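Local atomic coordinates of lovastatin nonaketide synthase, polyketide synthase component (Aspergillus terreus, PDB entry 7CPX), a protein that builds the nonaketide backbone of the cholesterol-lowering agent lovastatin by repeated condensation and reduction of malonyl-derived units with one methylation, working with the enoyl reductase LovC. Residues 649-663 with 794-806. The protein carries 2 engineered substitutions. Sequence-based numbering, arbitrary orientation.
Sequences FTAVVGHSSGEIACA and SVPWYSSVDAENR
Ala651 is held by the neighbouring strand through both its backbone N and its O: its N donates to Pro796 O at 2.7 Å, and Tyr798 N returns a bond to Ala651 O at 2.9 Å. Two residues on, Val653 N reaches Tyr798 O at 3.3 Å, completing a short parallel ladder. Beyond the ladder Ser800 OG donates to Val653 O (3.1 Å) from well above the carbonyl plane, 67° out of it, so this bond misses the lone-pair directions.

On the Ala651 side of the sheet lies the indole of Trp797, swung anti to its backbone N (chi1 173°) and reaching the helix that starts at Ser657. Ala651 CB touches CD1 at the ring edge, and Cys662 SG also comes in edgewise, 4.0 Å from the centroid of the Trp797 five-membered ring. Farther round, Glu659 OE2 lies in the ring plane 3.3 Å from Trp797 CZ2, its carboxylate turned 82° to the indole; Tyr817 hydrogen-bonds the same oxygen. On the other side of the sheet Val652 CG2 rests on Tyr798 CB, both residues packed against helix 828-838.

Residues 797-798 form the edge strand of the parallel sheet in the malonyl transacylase domain. They flank the strand leading into Gly654-His655-Ser656-Ser657-Gly658, a GxSxG sequence consistent with the nucleophile elbow of acyltransferases; a backbone bond to Val653 N and the Ser800 hydroxyl at Val653 O hold the strand's exit, while Trp797 packs against the following helix.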
# COMPACT_ATOMS: atom_id res chain seq x y z
N PHE A 649 -12.45 4.47 -73.76
CA PHE A 649 -13.82 4.72 -74.18
C PHE A 649 -14.47 3.48 -74.77
O PHE A 649 -13.81 2.62 -75.35
CB PHE A 649 -13.87 5.84 -75.22
CG PHE A 649 -13.97 7.21 -74.64
CD1 PHE A 649 -15.20 7.79 -74.42
CD2 PHE A 649 -12.83 7.93 -74.33
CE1 PHE A 649 -15.30 9.06 -73.89
CE2 PHE A 649 -12.92 9.20 -73.80
CZ PHE A 649 -14.16 9.77 -73.58
N THR A 650 -15.79 3.41 -74.59
CA THR A 650 -16.68 2.63 -75.43
C THR A 650 -17.69 3.59 -76.04
O THR A 650 -18.16 4.52 -75.37
CB THR A 650 -17.40 1.53 -74.64
OG1 THR A 650 -18.06 2.10 -73.50
CG2 THR A 650 -16.41 0.47 -74.16
N ALA A 651 -18.01 3.39 -77.31
CA ALA A 651 -18.71 4.40 -78.09
C ALA A 651 -20.07 3.91 -78.56
O ALA A 651 -20.19 2.79 -79.07
CB ALA A 651 -17.88 4.84 -79.30
N VAL A 652 -21.08 4.75 -78.37
CA VAL A 652 -22.41 4.57 -78.95
C VAL A 652 -22.82 5.89 -79.58
O VAL A 652 -22.70 6.94 -78.95
CB VAL A 652 -23.44 4.12 -77.90
CG1 VAL A 652 -24.86 4.34 -78.42
CG2 VAL A 652 -23.23 2.66 -77.54
N VAL A 653 -23.31 5.83 -80.81
CA VAL A 653 -23.63 7.04 -81.55
C VAL A 653 -24.99 7.57 -81.11
O VAL A 653 -25.84 6.82 -80.62
CB VAL A 653 -23.60 6.79 -83.07
CG1 VAL A 653 -22.33 6.05 -83.50
CG2 VAL A 653 -24.85 6.04 -83.51
N GLY A 654 -25.19 8.87 -81.29
CA GLY A 654 -26.48 9.48 -81.04
C GLY A 654 -27.25 9.70 -82.33
O GLY A 654 -27.51 8.74 -83.06
N HIS A 655 -27.60 10.95 -82.61
CA HIS A 655 -28.28 11.31 -83.84
C HIS A 655 -27.65 12.56 -84.42
O HIS A 655 -27.19 13.44 -83.69
CB HIS A 655 -29.78 11.53 -83.61
CG HIS A 655 -30.09 12.63 -82.64
ND1 HIS A 655 -30.15 12.42 -81.28
CD2 HIS A 655 -30.35 13.94 -82.83
CE1 HIS A 655 -30.44 13.56 -80.67
NE2 HIS A 655 -30.56 14.50 -81.59
N SER A 656 -27.64 12.64 -85.75
CA SER A 656 -27.11 13.80 -86.48
C SER A 656 -25.67 14.03 -86.01
O SER A 656 -24.84 13.12 -86.18
CB SER A 656 -28.06 14.98 -86.30
OG SER A 656 -27.60 16.12 -86.99
N SER A 657 -25.35 15.17 -85.41
CA SER A 657 -23.97 15.42 -84.97
C SER A 657 -23.50 14.33 -84.03
O SER A 657 -22.34 13.88 -84.11
CB SER A 657 -23.87 16.79 -84.30
OG SER A 657 -24.25 17.82 -85.20
N GLY A 658 -24.37 13.87 -83.14
CA GLY A 658 -24.01 12.85 -82.17
C GLY A 658 -23.43 11.62 -82.83
O GLY A 658 -22.64 10.90 -82.23
N GLU A 659 -23.83 11.38 -84.08
CA GLU A 659 -23.24 10.27 -84.83
C GLU A 659 -21.88 10.65 -85.38
O GLU A 659 -20.89 9.95 -85.16
CB GLU A 659 -24.19 9.84 -85.95
CG GLU A 659 -23.98 8.41 -86.43
CD GLU A 659 -22.61 8.17 -87.03
OE1 GLU A 659 -22.14 9.02 -87.81
OE2 GLU A 659 -21.99 7.14 -86.70
N ILE A 660 -21.80 11.79 -86.08
CA ILE A 660 -20.57 12.14 -86.80
C ILE A 660 -19.40 12.19 -85.83
O ILE A 660 -18.37 11.54 -86.03
CB ILE A 660 -20.75 13.47 -87.54
CG1 ILE A 660 -21.89 13.36 -88.56
CG2 ILE A 660 -19.45 13.86 -88.24
CD1 ILE A 660 -22.30 14.69 -89.17
N ALA A 661 -19.56 12.94 -84.74
CA ALA A 661 -18.50 13.02 -83.74
C ALA A 661 -18.18 11.64 -83.19
O ALA A 661 -17.01 11.28 -83.02
CB ALA A 661 -18.89 13.97 -82.62
N CYS A 662 -19.22 10.84 -82.92
CA CYS A 662 -18.99 9.49 -82.42
C CYS A 662 -18.14 8.69 -83.39
O CYS A 662 -17.31 7.86 -82.98
CB CYS A 662 -20.32 8.79 -82.16
SG CYS A 662 -20.16 7.19 -81.34
N ALA A 663 -18.31 8.92 -84.70
CA ALA A 663 -17.50 8.21 -85.68
C ALA A 663 -16.02 8.49 -85.45
O ALA A 663 -15.18 7.60 -85.58
CB ALA A 663 -17.91 8.61 -87.09
N SER A 794 -10.42 1.38 -83.11
CA SER A 794 -9.72 0.96 -81.91
C SER A 794 -10.67 0.88 -80.72
O SER A 794 -10.57 -0.02 -79.89
CB SER A 794 -8.57 1.92 -81.60
OG SER A 794 -9.05 3.23 -81.37
N VAL A 795 -11.59 1.84 -80.65
CA VAL A 795 -12.56 1.92 -79.56
C VAL A 795 -13.76 1.05 -79.89
O VAL A 795 -14.31 1.15 -81.00
CB VAL A 795 -12.99 3.37 -79.31
CG1 VAL A 795 -14.18 3.41 -78.36
CG2 VAL A 795 -11.83 4.19 -78.77
N PRO A 796 -14.21 0.17 -78.98
CA PRO A 796 -15.48 -0.52 -79.21
C PRO A 796 -16.60 0.47 -79.52
O PRO A 796 -16.99 1.26 -78.65
CB PRO A 796 -15.73 -1.27 -77.89
CG PRO A 796 -14.36 -1.48 -77.33
CD PRO A 796 -13.57 -0.27 -77.73
N TRP A 797 -17.11 0.42 -80.74
CA TRP A 797 -18.03 1.43 -81.25
C TRP A 797 -19.26 0.74 -81.83
O TRP A 797 -19.14 -0.23 -82.59
CB TRP A 797 -17.34 2.30 -82.30
CG TRP A 797 -18.24 3.26 -82.99
CD1 TRP A 797 -18.59 4.51 -82.57
CD2 TRP A 797 -18.90 3.07 -84.25
NE1 TRP A 797 -19.43 5.10 -83.48
CE2 TRP A 797 -19.64 4.24 -84.52
CE3 TRP A 797 -18.95 2.01 -85.16
CZ2 TRP A 797 -20.41 4.38 -85.67
CZ3 TRP A 797 -19.72 2.15 -86.30
CH2 TRP A 797 -20.43 3.33 -86.55
N TYR A 798 -20.43 1.26 -81.48
CA TYR A 798 -21.70 0.67 -81.89
C TYR A 798 -22.57 1.74 -82.53
O TYR A 798 -22.87 2.76 -81.90
CB TYR A 798 -22.43 0.04 -80.69
CG TYR A 798 -21.63 -1.05 -80.01
CD1 TYR A 798 -20.70 -0.74 -79.03
CD2 TYR A 798 -21.82 -2.38 -80.34
CE1 TYR A 798 -19.97 -1.73 -78.40
CE2 TYR A 798 -21.10 -3.38 -79.72
CZ TYR A 798 -20.18 -3.05 -78.75
OH TYR A 798 -19.45 -4.04 -78.12
N SER A 799 -22.97 1.51 -83.78
CA SER A 799 -23.89 2.41 -84.45
C SER A 799 -25.31 2.23 -83.91
O SER A 799 -25.67 1.18 -83.39
CB SER A 799 -23.87 2.16 -85.96
OG SER A 799 -24.86 2.94 -86.61
N SER A 800 -26.10 3.29 -84.05
CA SER A 800 -27.50 3.28 -83.63
C SER A 800 -28.37 3.77 -84.78
O SER A 800 -29.52 3.36 -84.92
CB SER A 800 -27.70 4.16 -82.40
OG SER A 800 -27.65 5.54 -82.74
N VAL A 801 -27.81 4.66 -85.61
CA VAL A 801 -28.48 5.05 -86.85
C VAL A 801 -28.78 3.81 -87.68
O VAL A 801 -29.90 3.62 -88.17
CB VAL A 801 -27.62 6.06 -87.62
CG1 VAL A 801 -27.93 6.03 -89.11
CG2 VAL A 801 -27.81 7.46 -87.05
N ASP A 802 -27.78 2.95 -87.85
CA ASP A 802 -27.97 1.60 -88.35
C ASP A 802 -28.07 0.68 -87.15
O ASP A 802 -27.16 0.65 -86.31
CB ASP A 802 -26.82 1.19 -89.27
CG ASP A 802 -27.00 -0.20 -89.83
OD1 ASP A 802 -27.84 -0.38 -90.74
OD2 ASP A 802 -26.30 -1.13 -89.37
N ALA A 803 -29.17 -0.07 -87.06
CA ALA A 803 -29.49 -0.76 -85.82
C ALA A 803 -28.37 -1.70 -85.39
O ALA A 803 -27.86 -1.60 -84.27
CB ALA A 803 -30.81 -1.52 -85.98
N GLU A 804 -27.99 -2.62 -86.26
CA GLU A 804 -27.00 -3.63 -85.90
C GLU A 804 -25.87 -3.78 -86.90
O GLU A 804 -24.73 -4.02 -86.50
CB GLU A 804 -27.72 -4.99 -85.72
CG GLU A 804 -27.07 -5.91 -84.69
CD GLU A 804 -25.73 -6.45 -85.16
OE1 GLU A 804 -25.53 -6.59 -86.38
OE2 GLU A 804 -24.87 -6.74 -84.29
N ASN A 805 -26.15 -3.65 -88.20
CA ASN A 805 -25.19 -4.07 -89.22
C ASN A 805 -23.92 -3.24 -89.18
O ASN A 805 -22.82 -3.78 -89.33
CB ASN A 805 -25.84 -4.01 -90.60
CG ASN A 805 -27.00 -4.97 -90.75
OD1 ASN A 805 -28.10 -4.58 -91.11
ND2 ASN A 805 -26.75 -6.25 -90.46
N ARG A 806 -24.03 -1.93 -88.99
CA ARG A 806 -22.89 -1.02 -89.12
C ARG A 806 -22.28 -0.68 -87.77
O ARG A 806 -21.80 0.44 -87.56
CB ARG A 806 -23.31 0.25 -89.86
CG ARG A 806 -23.82 -0.01 -91.27
CD ARG A 806 -24.01 1.28 -92.04
NE ARG A 806 -24.55 1.03 -93.38
CZ ARG A 806 -23.83 0.65 -94.42
NH1 ARG A 806 -22.53 0.44 -94.33
NH2 ARG A 806 -24.44 0.46 -95.59